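Local coordinates for C2 domain protein (Ramazzottius varieornatus, PDB 7DF2) that binds calcium ions through its C2 domain and is probably a secreted tardigrade protein whose wider role is not established, at residues A[34-38]-A[150-154]; A[47-53]-A[179-185]; A[74-79]-A[114-118]; A[126-132]-A[144-150]. One frame throughout, in Å; residues are numbered along the deposited sequence.

Contact 1 (A[34-38]-A[150-154])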
# COMPACT_ATOMS: atom_id res chain seq x y z
N TYR A 34 7.43 -8.95 -17.35
CA TYR A 34 6.72 -7.68 -17.40
C TYR A 34 7.58 -6.59 -18.04
O TYR A 34 8.78 -6.53 -17.80
CB TYR A 34 6.30 -7.24 -15.99
CG TYR A 34 5.36 -8.21 -15.30
CD1 TYR A 34 4.05 -8.36 -15.73
CD2 TYR A 34 5.78 -8.96 -14.22
CE1 TYR A 34 3.18 -9.24 -15.10
CE2 TYR A 34 4.92 -9.85 -13.58
CZ TYR A 34 3.63 -9.97 -14.03
OH TYR A 34 2.77 -10.85 -13.40
N PRO A 35 6.95 -5.73 -18.84
CA PRO A 35 7.71 -4.73 -19.60
C PRO A 35 8.34 -3.68 -18.71
O PRO A 35 7.81 -3.30 -17.67
CB PRO A 35 6.64 -4.10 -20.51
CG PRO A 35 5.36 -4.31 -19.77
CD PRO A 35 5.50 -5.65 -19.11
N LEU A 36 9.50 -3.19 -19.15
CA LEU A 36 10.19 -2.13 -18.43
C LEU A 36 9.52 -0.79 -18.71
O LEU A 36 9.40 -0.38 -19.87
CB LEU A 36 11.67 -2.08 -18.82
CG LEU A 36 12.54 -1.13 -18.01
CD1 LEU A 36 12.92 -1.77 -16.69
CD2 LEU A 36 13.78 -0.75 -18.79
N ILE A 37 9.07 -0.12 -17.66
CA ILE A 37 8.44 1.19 -17.75
C ILE A 37 9.48 2.23 -17.39
O ILE A 37 10.01 2.22 -16.27
CB ILE A 37 7.21 1.29 -16.83
CG1 ILE A 37 6.30 0.08 -17.04
CG2 ILE A 37 6.47 2.60 -17.06
CD1 ILE A 37 5.86 -0.13 -18.48
N THR A 38 9.81 3.12 -18.33
CA THR A 38 10.83 4.13 -18.10
C THR A 38 10.25 5.50 -18.43
O THR A 38 9.21 5.62 -19.09
CB THR A 38 12.10 3.86 -18.94
OG1 THR A 38 12.48 2.49 -18.79
CG2 THR A 38 13.27 4.73 -18.47
N ILE A 150 1.85 -3.40 -9.24
CA ILE A 150 1.49 -2.68 -10.45
C ILE A 150 2.48 -3.10 -11.53
O ILE A 150 3.70 -3.06 -11.31
CB ILE A 150 1.52 -1.16 -10.24
CG1 ILE A 150 0.53 -0.74 -9.15
CG2 ILE A 150 1.25 -0.42 -11.54
CD1 ILE A 150 0.87 0.62 -8.53
N THR A 151 1.96 -3.52 -12.68
CA THR A 151 2.78 -3.84 -13.85
C THR A 151 2.16 -3.18 -15.07
O THR A 151 0.98 -2.79 -15.06
CB THR A 151 2.92 -5.36 -14.06
OG1 THR A 151 1.63 -5.93 -14.29
CG2 THR A 151 3.55 -6.02 -12.83
N GLY A 152 2.95 -3.06 -16.13
CA GLY A 152 2.61 -2.18 -17.23
C GLY A 152 2.22 -2.80 -18.55
O GLY A 152 2.15 -2.07 -19.55
N GLU A 153 1.97 -4.10 -18.61
CA GLU A 153 1.67 -4.72 -19.90
C GLU A 153 0.30 -4.27 -20.43
O GLU A 153 0.20 -3.74 -21.54
CB GLU A 153 1.78 -6.25 -19.80
CG GLU A 153 0.59 -6.99 -19.18
CD GLU A 153 0.49 -6.79 -17.67
OE1 GLU A 153 1.52 -6.45 -17.04
OE2 GLU A 153 -0.62 -6.94 -17.12
N ARG A 154 -0.75 -4.41 -19.62
CA ARG A 154 -2.09 -4.04 -20.07
C ARG A 154 -2.32 -2.54 -19.96
O ARG A 154 -2.88 -1.92 -20.88
CB ARG A 154 -3.15 -4.77 -19.25
CG ARG A 154 -3.35 -6.21 -19.64
CD ARG A 154 -4.52 -6.36 -20.58
NE ARG A 154 -5.01 -7.72 -20.56
CZ ARG A 154 -6.28 -8.06 -20.41
NH1 ARG A 154 -7.21 -7.12 -20.31
NH2 ARG A 154 -6.62 -9.34 -20.39
O HOH W 1 5.60 -3.57 -16.06
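The Tyr34 ring takes the methyl of Thr151 on one face and the carboxylate of Glu153 at its edge. Thr151 CG2 stands 3.7 Å from the centroid of the Tyr34 ring and 10° off its normal, a CH-pi contact centred on the face. At the rim, Glu153 OE1 comes within 3.4 Å of Tyr34 CD1, the ring and carboxylate planes 48° apart. That oxygen is steadied from its own segment: Thr151 OG1 donates to the syn lone pair of Glu153 OE1 at 2.8 Å. The threonine thus works with both branches, CG2 lying on the ring and OG1, set between the backbone N and carbonyl carbon (chi1 62°), holding the carboxylate beside it. A valine here would probably keep the apolar cover on the tyrosine but leave Glu153 OE1 without its hydroxyl donor and its chain freer to swing. Next along, Pro35 CG rests on the backbone at 3.6 Å from Glu153 N, and Ile37 CD1 reaches 4.0 Å from Gly152 CA, where a side chain on Gly152 would collide with it. No direct hydrogen bond joins the segments; a water bridges them, giving to Pro35 O and accepting from Gly152 N. Tyr34 O is also bonded to Arg124. This is surface packing of the first modelled residues, leading into strand 37-38, against the loop that leaves strand 139-150 at one end of the C2 beta sandwich.

Contact 2 (A[47-53]-A[179-185]). With GLC (alpha-D-glucopyranose), chain B.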
# COMPACT_ATOMS: atom_id res chain seq x y z
N VAL A 47 -5.93 3.78 -0.86
CA VAL A 47 -6.31 2.71 0.05
C VAL A 47 -7.79 2.91 0.37
O VAL A 47 -8.16 3.86 1.08
CB VAL A 47 -5.44 2.70 1.30
CG1 VAL A 47 -5.94 1.64 2.30
CG2 VAL A 47 -4.00 2.42 0.90
N VAL A 48 -8.63 2.04 -0.17
CA VAL A 48 -10.07 2.26 -0.12
C VAL A 48 -10.64 1.82 1.22
O VAL A 48 -11.28 2.61 1.93
CB VAL A 48 -10.76 1.51 -1.28
CG1 VAL A 48 -12.27 1.71 -1.21
CG2 VAL A 48 -10.18 2.00 -2.63
N ARG A 49 -10.38 0.57 1.60
CA ARG A 49 -10.87 0.07 2.87
C ARG A 49 -10.09 -1.18 3.23
O ARG A 49 -9.40 -1.77 2.39
CB ARG A 49 -12.38 -0.22 2.82
CG ARG A 49 -12.75 -1.27 1.80
CD ARG A 49 -14.26 -1.52 1.83
NE ARG A 49 -14.57 -2.62 0.93
CZ ARG A 49 -14.61 -2.52 -0.39
NH1 ARG A 49 -14.38 -1.35 -0.98
NH2 ARG A 49 -14.89 -3.59 -1.12
N LEU A 50 -10.20 -1.58 4.49
CA LEU A 50 -9.46 -2.71 5.04
C LEU A 50 -10.44 -3.58 5.80
O LEU A 50 -11.11 -3.09 6.72
CB LEU A 50 -8.34 -2.20 5.96
CG LEU A 50 -7.15 -2.98 6.54
CD1 LEU A 50 -7.49 -4.38 6.88
CD2 LEU A 50 -5.89 -2.92 5.66
N ASP A 51 -10.53 -4.86 5.43
CA ASP A 51 -11.38 -5.82 6.14
C ASP A 51 -10.46 -6.67 7.01
O ASP A 51 -9.81 -7.60 6.52
CB ASP A 51 -12.17 -6.68 5.15
CG ASP A 51 -13.14 -7.65 5.86
OD1 ASP A 51 -13.31 -7.56 7.11
OD2 ASP A 51 -13.73 -8.49 5.16
N THR A 52 -10.39 -6.34 8.30
CA THR A 52 -9.60 -7.13 9.24
C THR A 52 -10.31 -8.42 9.64
O THR A 52 -9.68 -9.31 10.22
CB THR A 52 -9.34 -6.35 10.52
OG1 THR A 52 -10.58 -6.19 11.22
CG2 THR A 52 -8.73 -4.97 10.24
N GLN A 53 -11.62 -8.51 9.38
CA GLN A 53 -12.48 -9.57 9.89
C GLN A 53 -12.43 -9.67 11.41
O GLN A 53 -12.82 -10.70 11.99
CB GLN A 53 -12.13 -10.92 9.26
CG GLN A 53 -12.10 -10.90 7.73
CD GLN A 53 -11.93 -12.27 7.15
OE1 GLN A 53 -10.88 -12.89 7.32
NE2 GLN A 53 -12.95 -12.77 6.45
N SER A 179 -7.79 -14.33 3.72
CA SER A 179 -9.17 -13.86 3.77
C SER A 179 -9.28 -12.43 4.29
O SER A 179 -10.35 -11.82 4.14
CB SER A 179 -10.03 -14.78 4.64
OG SER A 179 -9.61 -14.74 5.98
N SER A 180 -8.23 -11.90 4.90
CA SER A 180 -8.16 -10.47 5.20
C SER A 180 -7.72 -9.73 3.93
O SER A 180 -6.74 -10.12 3.29
CB SER A 180 -7.18 -10.22 6.34
OG SER A 180 -7.12 -8.85 6.67
N LYS A 181 -8.45 -8.67 3.58
CA LYS A 181 -8.20 -7.96 2.33
C LYS A 181 -8.10 -6.47 2.58
O LYS A 181 -8.88 -5.91 3.36
CB LYS A 181 -9.32 -8.20 1.31
CG LYS A 181 -9.72 -9.66 1.14
CD LYS A 181 -8.79 -10.42 0.23
CE LYS A 181 -9.47 -11.73 -0.19
NZ LYS A 181 -8.52 -12.84 -0.44
N VAL A 182 -7.14 -5.82 1.93
CA VAL A 182 -7.13 -4.38 1.77
C VAL A 182 -7.53 -4.10 0.33
O VAL A 182 -7.04 -4.77 -0.60
CB VAL A 182 -5.78 -3.73 2.13
CG1 VAL A 182 -4.68 -4.13 1.17
CG2 VAL A 182 -5.94 -2.20 2.11
N TYR A 183 -8.45 -3.18 0.14
CA TYR A 183 -8.93 -2.85 -1.19
C TYR A 183 -8.19 -1.63 -1.68
O TYR A 183 -8.16 -0.60 -0.99
CB TYR A 183 -10.44 -2.63 -1.19
CG TYR A 183 -11.17 -3.92 -0.90
CD1 TYR A 183 -11.31 -4.36 0.41
CD2 TYR A 183 -11.66 -4.71 -1.92
CE1 TYR A 183 -11.94 -5.58 0.69
CE2 TYR A 183 -12.31 -5.92 -1.65
CZ TYR A 183 -12.44 -6.34 -0.34
OH TYR A 183 -13.08 -7.53 -0.05
N LEU A 184 -7.56 -1.75 -2.85
CA LEU A 184 -6.65 -0.74 -3.37
C LEU A 184 -7.07 -0.30 -4.76
O LEU A 184 -7.69 -1.07 -5.51
CB LEU A 184 -5.21 -1.27 -3.45
CG LEU A 184 -4.61 -1.78 -2.14
CD1 LEU A 184 -3.24 -2.39 -2.41
CD2 LEU A 184 -4.52 -0.62 -1.16
N ARG A 185 -6.71 0.93 -5.11
CA ARG A 185 -6.76 1.40 -6.49
C ARG A 185 -5.48 2.15 -6.78
O ARG A 185 -4.87 2.72 -5.88
CB ARG A 185 -7.93 2.36 -6.75
CG ARG A 185 -9.30 1.84 -6.44
CD ARG A 185 -10.34 2.81 -6.97
NE ARG A 185 -10.20 4.17 -6.43
CZ ARG A 185 -10.80 5.24 -6.95
NH1 ARG A 185 -11.57 5.10 -8.03
NH2 ARG A 185 -10.63 6.44 -6.41
C1 GLC B . -19.37 2.77 -0.74
C2 GLC B . -19.42 1.66 0.31
C3 GLC B . -18.04 1.32 0.88
C4 GLC B . -16.98 1.24 -0.23
C5 GLC B . -17.16 2.38 -1.23
C6 GLC B . -16.15 2.29 -2.37
O2 GLC B . -20.32 1.97 1.36
O3 GLC B . -18.09 0.09 1.58
O4 GLC B . -15.67 1.26 0.31
O5 GLC B . -18.48 2.36 -1.74
O6 GLC B . -15.66 3.58 -2.62
O HOH W 2 -14.82 -7.60 2.77
O HOH W 3 -11.71 -9.53 3.65
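Arg49 and Tyr183 stack on one face of two antiparallel neighbours, strands 41-51 and 181-190, in the four-stranded sheet of the C2 beta sandwich. From CB, with chi1 at 62° in the one of its two conformers described, the arginine sends CG over the ring of Tyr183, 3.7 Å from Tyr183 CD1, and CD close to O4 of the bound glucose unit. NE and CZ continue above the tyrosine, and NH2 lies over the ring centre. The guanidinium is nearly flat on the ring, planes at 16° and centres 3.9 Å apart, a stacked cation-pi pair. At the tip, Arg49 NH1 makes a weak bond of 3.2 Å to GLC O4 and a salt bridge to Glu169, another residue of the glycan pocket, as is Val48, whose CG1 also approaches the sugar. On the other face Val47, Leu50, Val182 and Leu184 interlock, Val47 CG1 lying 3.8 Å from Val182 CG2. The backbones are joined by Val48 N to Tyr183 O, Tyr183 N to Arg49 O and Asp51 N to Lys181 O. Beyond the strands, Asp51 OD1 accepts from Gln53 N in an Asx turn, and Gln53 OE1 accepts from Arg177 NH2. A leucine in place of Gln53 would probably leave the hydroxyl of Ser179 and the guanidinium of Arg177 without their shared acceptor. Asp51 OD2 takes two waters, one of which also donates to Ser179 O. Closing this end, Ser179 OG gives its proton to Gln53 OE1 at 2.6 Å, coming in 19° off the carbonyl plane.

Contact 3 (A[74-79]-A[114-118])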
# COMPACT_ATOMS: atom_id res chain seq x y z
N ALA A 74 1.07 2.77 4.81
CA ALA A 74 1.16 2.44 3.39
C ALA A 74 2.41 3.04 2.77
O ALA A 74 2.95 4.05 3.23
CB ALA A 74 -0.07 2.93 2.61
N PHE A 75 2.86 2.41 1.68
CA PHE A 75 4.05 2.85 0.96
C PHE A 75 3.98 2.35 -0.48
O PHE A 75 3.54 1.22 -0.72
CB PHE A 75 5.31 2.32 1.66
CG PHE A 75 6.59 2.91 1.14
CD1 PHE A 75 7.04 4.15 1.58
CD2 PHE A 75 7.36 2.20 0.22
CE1 PHE A 75 8.23 4.68 1.11
CE2 PHE A 75 8.55 2.73 -0.26
CZ PHE A 75 8.98 3.97 0.19
N ILE A 76 4.41 3.18 -1.43
CA ILE A 76 4.55 2.77 -2.82
C ILE A 76 6.01 2.36 -3.00
O ILE A 76 6.90 3.22 -2.96
CB ILE A 76 4.17 3.89 -3.79
CG1 ILE A 76 2.70 4.28 -3.64
CG2 ILE A 76 4.46 3.48 -5.22
CD1 ILE A 76 2.35 5.66 -4.27
N ASP A 77 6.26 1.06 -3.21
CA ASP A 77 7.62 0.51 -3.25
C ASP A 77 8.08 0.38 -4.70
O ASP A 77 7.81 -0.63 -5.36
CB ASP A 77 7.68 -0.83 -2.52
CG ASP A 77 9.10 -1.40 -2.46
OD1 ASP A 77 10.05 -0.73 -2.95
OD2 ASP A 77 9.25 -2.52 -1.93
N THR A 78 8.83 1.36 -5.18
CA THR A 78 9.32 1.34 -6.55
C THR A 78 10.67 0.64 -6.69
O THR A 78 11.16 0.51 -7.82
CB THR A 78 9.45 2.77 -7.08
OG1 THR A 78 10.30 3.51 -6.20
CG2 THR A 78 8.06 3.43 -7.18
N GLU A 79 11.28 0.21 -5.59
CA GLU A 79 12.66 -0.26 -5.60
C GLU A 79 12.83 -1.73 -5.24
O GLU A 79 13.66 -2.41 -5.83
CB GLU A 79 13.50 0.58 -4.63
CG GLU A 79 13.42 2.09 -4.84
CD GLU A 79 14.27 2.85 -3.83
OE1 GLU A 79 15.06 2.20 -3.12
OE2 GLU A 79 14.16 4.09 -3.75
N ILE A 114 -1.82 8.21 -1.30
CA ILE A 114 -0.43 8.66 -1.28
C ILE A 114 0.11 8.59 -2.70
O ILE A 114 -0.47 7.94 -3.58
CB ILE A 114 0.46 7.85 -0.31
CG1 ILE A 114 0.48 6.37 -0.69
CG2 ILE A 114 -0.04 8.00 1.14
CD1 ILE A 114 1.49 5.56 0.14
N SER A 115 1.21 9.30 -2.95
CA SER A 115 1.81 9.22 -4.28
C SER A 115 3.33 9.25 -4.20
O SER A 115 3.93 9.68 -3.21
CB SER A 115 1.30 10.33 -5.22
OG SER A 115 1.74 11.59 -4.78
N ARG A 116 3.94 8.77 -5.28
CA ARG A 116 5.39 8.70 -5.40
C ARG A 116 5.75 8.73 -6.87
O ARG A 116 5.00 8.23 -7.72
CB ARG A 116 5.94 7.42 -4.75
CG ARG A 116 7.47 7.37 -4.73
CD ARG A 116 7.99 6.08 -4.09
NE ARG A 116 9.44 6.08 -4.05
CZ ARG A 116 10.18 5.08 -3.58
NH1 ARG A 116 9.60 3.99 -3.10
NH2 ARG A 116 11.51 5.17 -3.59
N ASP A 117 6.91 9.32 -7.17
CA ASP A 117 7.35 9.49 -8.55
C ASP A 117 8.51 8.57 -8.88
O ASP A 117 9.32 8.22 -8.02
CB ASP A 117 7.78 10.93 -8.82
CG ASP A 117 6.71 11.94 -8.53
OD1 ASP A 117 5.53 11.55 -8.42
OD2 ASP A 117 7.05 13.14 -8.42
N VAL A 118 8.61 8.24 -10.17
CA VAL A 118 9.76 7.54 -10.73
C VAL A 118 10.42 8.52 -11.68
O VAL A 118 9.76 9.04 -12.59
CB VAL A 118 9.35 6.26 -11.45
CG1 VAL A 118 10.54 5.69 -12.24
CG2 VAL A 118 8.82 5.22 -10.45
O HOH W 4 10.94 6.07 -7.15
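Arg116 reaches across from strand 107-119 to the end of strand 70-77, gripped there by a carbonyl and by side chains of 75-79. Arg116 NH1 donates to Ile76 O at 2.8 Å, the oxygen only 3° out of the guanidinium plane and the N-H in the carbonyl plane of the acceptor. Arg116 NH2 makes a salt bridge of 2.9 Å with Glu79 OE2, its hydrogen bond bent and weak; carboxylate and guanidinium are turned 53° against each other. Thr78 OG1 sits over one guanidinium face, 3.1 Å from Arg116 CZ, without a hydrogen bond to it. The Phe75 ring comes up obliquely, its CE2 at 3.3 Å from Arg116 NH1. A fully extended chain carries the charge this far. Behind it the contact is apolar: Ile76 CD1 lies against the 114-116 backbone at 3.6 Å from Ser115 CA, Ile114 CD1 meets Ala74, and Thr78 CG2 touches Val118 CG2. In the next shell, Asn201 bonds Arg116 NH1 and, through its backbone N, Glu79 OE2, while Ser199 takes Arg116 NE, so the C-terminal tail helps fix the guanidinium. An Asx turn, Asp77 OD1 accepting from Glu79 N and also from Asn201 ND2, shapes the chain that presents the glutamate; a water links Thr78 OG1 to Asp117 O. The two strands run in the same sense, 20° apart with axes 7.1 Å at closest, and share no backbone hydrogen bond: they are face-to-face partners from the two sheets of the C2 beta sandwich.

Contact 4 (A[126-132]-A[144-150])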
# COMPACT_ATOMS: atom_id res chain seq x y z
N ILE A 126 5.93 -2.41 -9.45
CA ILE A 126 5.84 -1.51 -8.31
C ILE A 126 4.92 -2.15 -7.28
O ILE A 126 3.79 -2.52 -7.60
CB ILE A 126 5.32 -0.12 -8.72
CG1 ILE A 126 6.32 0.56 -9.66
CG2 ILE A 126 5.05 0.75 -7.50
CD1 ILE A 126 5.80 1.84 -10.27
N ALA A 127 5.41 -2.27 -6.05
CA ALA A 127 4.67 -2.95 -5.00
C ALA A 127 3.93 -1.93 -4.15
O ALA A 127 4.56 -1.10 -3.48
CB ALA A 127 5.60 -3.79 -4.13
N MET A 128 2.60 -1.98 -4.18
CA MET A 128 1.80 -1.26 -3.20
C MET A 128 1.86 -2.06 -1.90
O MET A 128 1.50 -3.24 -1.89
CB MET A 128 0.37 -1.10 -3.69
CG MET A 128 0.26 -0.20 -4.92
SD MET A 128 -1.45 0.03 -5.42
CE MET A 128 -1.82 -1.50 -6.26
N ARG A 129 2.35 -1.44 -0.83
CA ARG A 129 2.56 -2.12 0.45
C ARG A 129 1.66 -1.49 1.50
O ARG A 129 1.60 -0.26 1.61
CB ARG A 129 4.03 -2.04 0.90
CG ARG A 129 5.00 -2.82 0.02
CD ARG A 129 6.37 -2.87 0.69
NE ARG A 129 7.33 -3.59 -0.14
CZ ARG A 129 7.55 -4.90 -0.06
NH1 ARG A 129 6.89 -5.65 0.81
NH2 ARG A 129 8.45 -5.46 -0.86
N VAL A 130 0.97 -2.32 2.27
CA VAL A 130 0.17 -1.86 3.40
C VAL A 130 0.47 -2.76 4.59
O VAL A 130 0.58 -3.98 4.44
CB VAL A 130 -1.35 -1.88 3.10
CG1 VAL A 130 -2.16 -1.50 4.35
CG2 VAL A 130 -1.70 -0.93 1.96
N ARG A 131 0.62 -2.16 5.76
CA ARG A 131 0.73 -2.94 6.99
C ARG A 131 -0.32 -2.46 7.98
O ARG A 131 -0.48 -1.25 8.20
CB ARG A 131 2.13 -2.83 7.60
CG ARG A 131 2.25 -3.49 8.99
CD ARG A 131 3.71 -3.47 9.45
NE ARG A 131 3.90 -4.00 10.79
CZ ARG A 131 4.09 -5.29 11.05
NH1 ARG A 131 4.11 -6.18 10.07
NH2 ARG A 131 4.26 -5.70 12.30
N ALA A 132 -1.04 -3.41 8.57
CA ALA A 132 -2.04 -3.10 9.58
C ALA A 132 -1.68 -3.83 10.86
O ALA A 132 -1.40 -5.03 10.84
CB ALA A 132 -3.44 -3.52 9.11
N ASP A 144 -2.00 -7.78 9.46
CA ASP A 144 -1.35 -8.40 8.32
C ASP A 144 -0.51 -7.38 7.57
O ASP A 144 -0.61 -6.16 7.79
CB ASP A 144 -2.34 -9.05 7.35
CG ASP A 144 -1.90 -10.45 6.92
OD1 ASP A 144 -0.67 -10.64 6.78
OD2 ASP A 144 -2.75 -11.36 6.74
N ASN A 145 0.35 -7.91 6.70
CA ASN A 145 1.00 -7.17 5.63
C ASN A 145 0.29 -7.52 4.32
O ASN A 145 -0.12 -8.67 4.11
CB ASN A 145 2.49 -7.50 5.52
CG ASN A 145 3.29 -7.10 6.75
OD1 ASN A 145 2.98 -6.11 7.41
ND2 ASN A 145 4.34 -7.86 7.05
N TYR A 146 0.16 -6.54 3.43
CA TYR A 146 -0.53 -6.71 2.16
C TYR A 146 0.35 -6.15 1.06
O TYR A 146 0.86 -5.04 1.20
CB TYR A 146 -1.89 -5.98 2.17
CG TYR A 146 -2.75 -6.27 3.38
CD1 TYR A 146 -2.54 -5.61 4.59
CD2 TYR A 146 -3.79 -7.20 3.31
CE1 TYR A 146 -3.32 -5.88 5.70
CE2 TYR A 146 -4.58 -7.47 4.42
CZ TYR A 146 -4.34 -6.82 5.61
OH TYR A 146 -5.13 -7.09 6.72
N LYS A 147 0.55 -6.91 -0.02
CA LYS A 147 1.35 -6.43 -1.14
C LYS A 147 0.65 -6.77 -2.45
O LYS A 147 0.25 -7.92 -2.67
CB LYS A 147 2.76 -7.04 -1.13
CG LYS A 147 3.65 -6.59 -2.28
CD LYS A 147 5.09 -7.05 -2.09
CE LYS A 147 5.27 -8.51 -2.49
NZ LYS A 147 6.67 -8.97 -2.27
N CYS A 148 0.54 -5.77 -3.31
CA CYS A 148 -0.13 -5.82 -4.59
C CYS A 148 0.80 -5.18 -5.61
O CYS A 148 1.35 -4.10 -5.34
CB CYS A 148 -1.46 -5.07 -4.52
SG CYS A 148 -2.42 -5.00 -6.00
N HIS A 149 1.01 -5.82 -6.76
CA HIS A 149 1.93 -5.29 -7.74
C HIS A 149 1.24 -4.51 -8.86
O HIS A 149 0.20 -4.92 -9.37
CB HIS A 149 2.75 -6.42 -8.36
CG HIS A 149 3.66 -7.10 -7.40
ND1 HIS A 149 4.62 -6.41 -6.69
CD2 HIS A 149 3.76 -8.39 -7.02
CE1 HIS A 149 5.28 -7.26 -5.91
NE2 HIS A 149 4.77 -8.47 -6.10
N ILE A 150 1.85 -3.40 -9.24
CA ILE A 150 1.49 -2.68 -10.45
C ILE A 150 2.48 -3.10 -11.53
O ILE A 150 3.70 -3.06 -11.31
CB ILE A 150 1.52 -1.16 -10.24
CG1 ILE A 150 0.53 -0.74 -9.15
CG2 ILE A 150 1.25 -0.42 -11.54
CD1 ILE A 150 0.87 0.62 -8.53
O HOH W 5 6.97 -8.53 0.45
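Strands 126-132 and 144-150 pair antiparallel in unbroken register from Ile126 with Ile150 to Ala132 with Asp144, joined by eight backbone hydrogen bonds, among them Ile150 N to Ile126 O at 2.7 Å. Ile126, Met128, Val130, Ala132, Tyr146, Cys148 and Ile150 share one face. There Met128, bent at its last torsion (chi3 -77°), lays CG against Ile150 CD1 at 3.8 Å and turns CE back toward Cys148 SG in one of two cysteine conformers. Tyr146 presents its ring edge to Ala132 CB and passes Val130 CG1 at 4.1 Å from its CD1, while its hydroxyl is bonded to Ser180, just before strand 181-190 of the opposite sheet. Met45 packs on Met128 and Val130, and Leu184 on Cys148, which has been seen disulfide-bonded to Cys172 in a structure of this protein. The other face is mostly polar. Arg131 NH1 donates to Asn145 OD1 at 2.9 Å, guanidinium and amide planes 45° apart, and Asn145 ND2 goes on to Glu175. Arg129 and Lys147 lie side by side, Lys147 CD over one face of the guanidinium, toward its rim, at 3.7 Å from Arg129 NH1. Their like charges, 4.2 Å apart from Arg129 NH2 to Lys147 NZ, are probably eased by a water accepting from Arg129 NH1 and Lys147 NZ, by Asp77, salt-bridged to Arg129 NE, and by Pro81 O on the lysine. A largely apolar face turned to the other sheet and a mostly polar outer one fit the C2 beta sandwich, this hairpin carrying the calcium-binding Asp134, Asp136 and Asp141 at its turn end.

How the contacts relate
Contact 4 lies closest to the centre of the chain and, with contact 3, is buried; contact 2 is partly buried, and contact 1 is at the surface. Contacts 2 and 4 each join neighbours within a sheet by backbone bonds, but in opposite sheets, whereas contact 3 spans the two sheets through side chains and contact 1 relies on ring, methyl and water. Contacts 1 and 4 share Ile150, where the hairpin strand gives way to loop. Contact 3 meets contact 4 through Asp77, bonded to Ala127 and salt-bridged to Arg129. Tyr146 of contact 4 packs on Leu50 and Val182 of contact 2, which alone reaches the glycan.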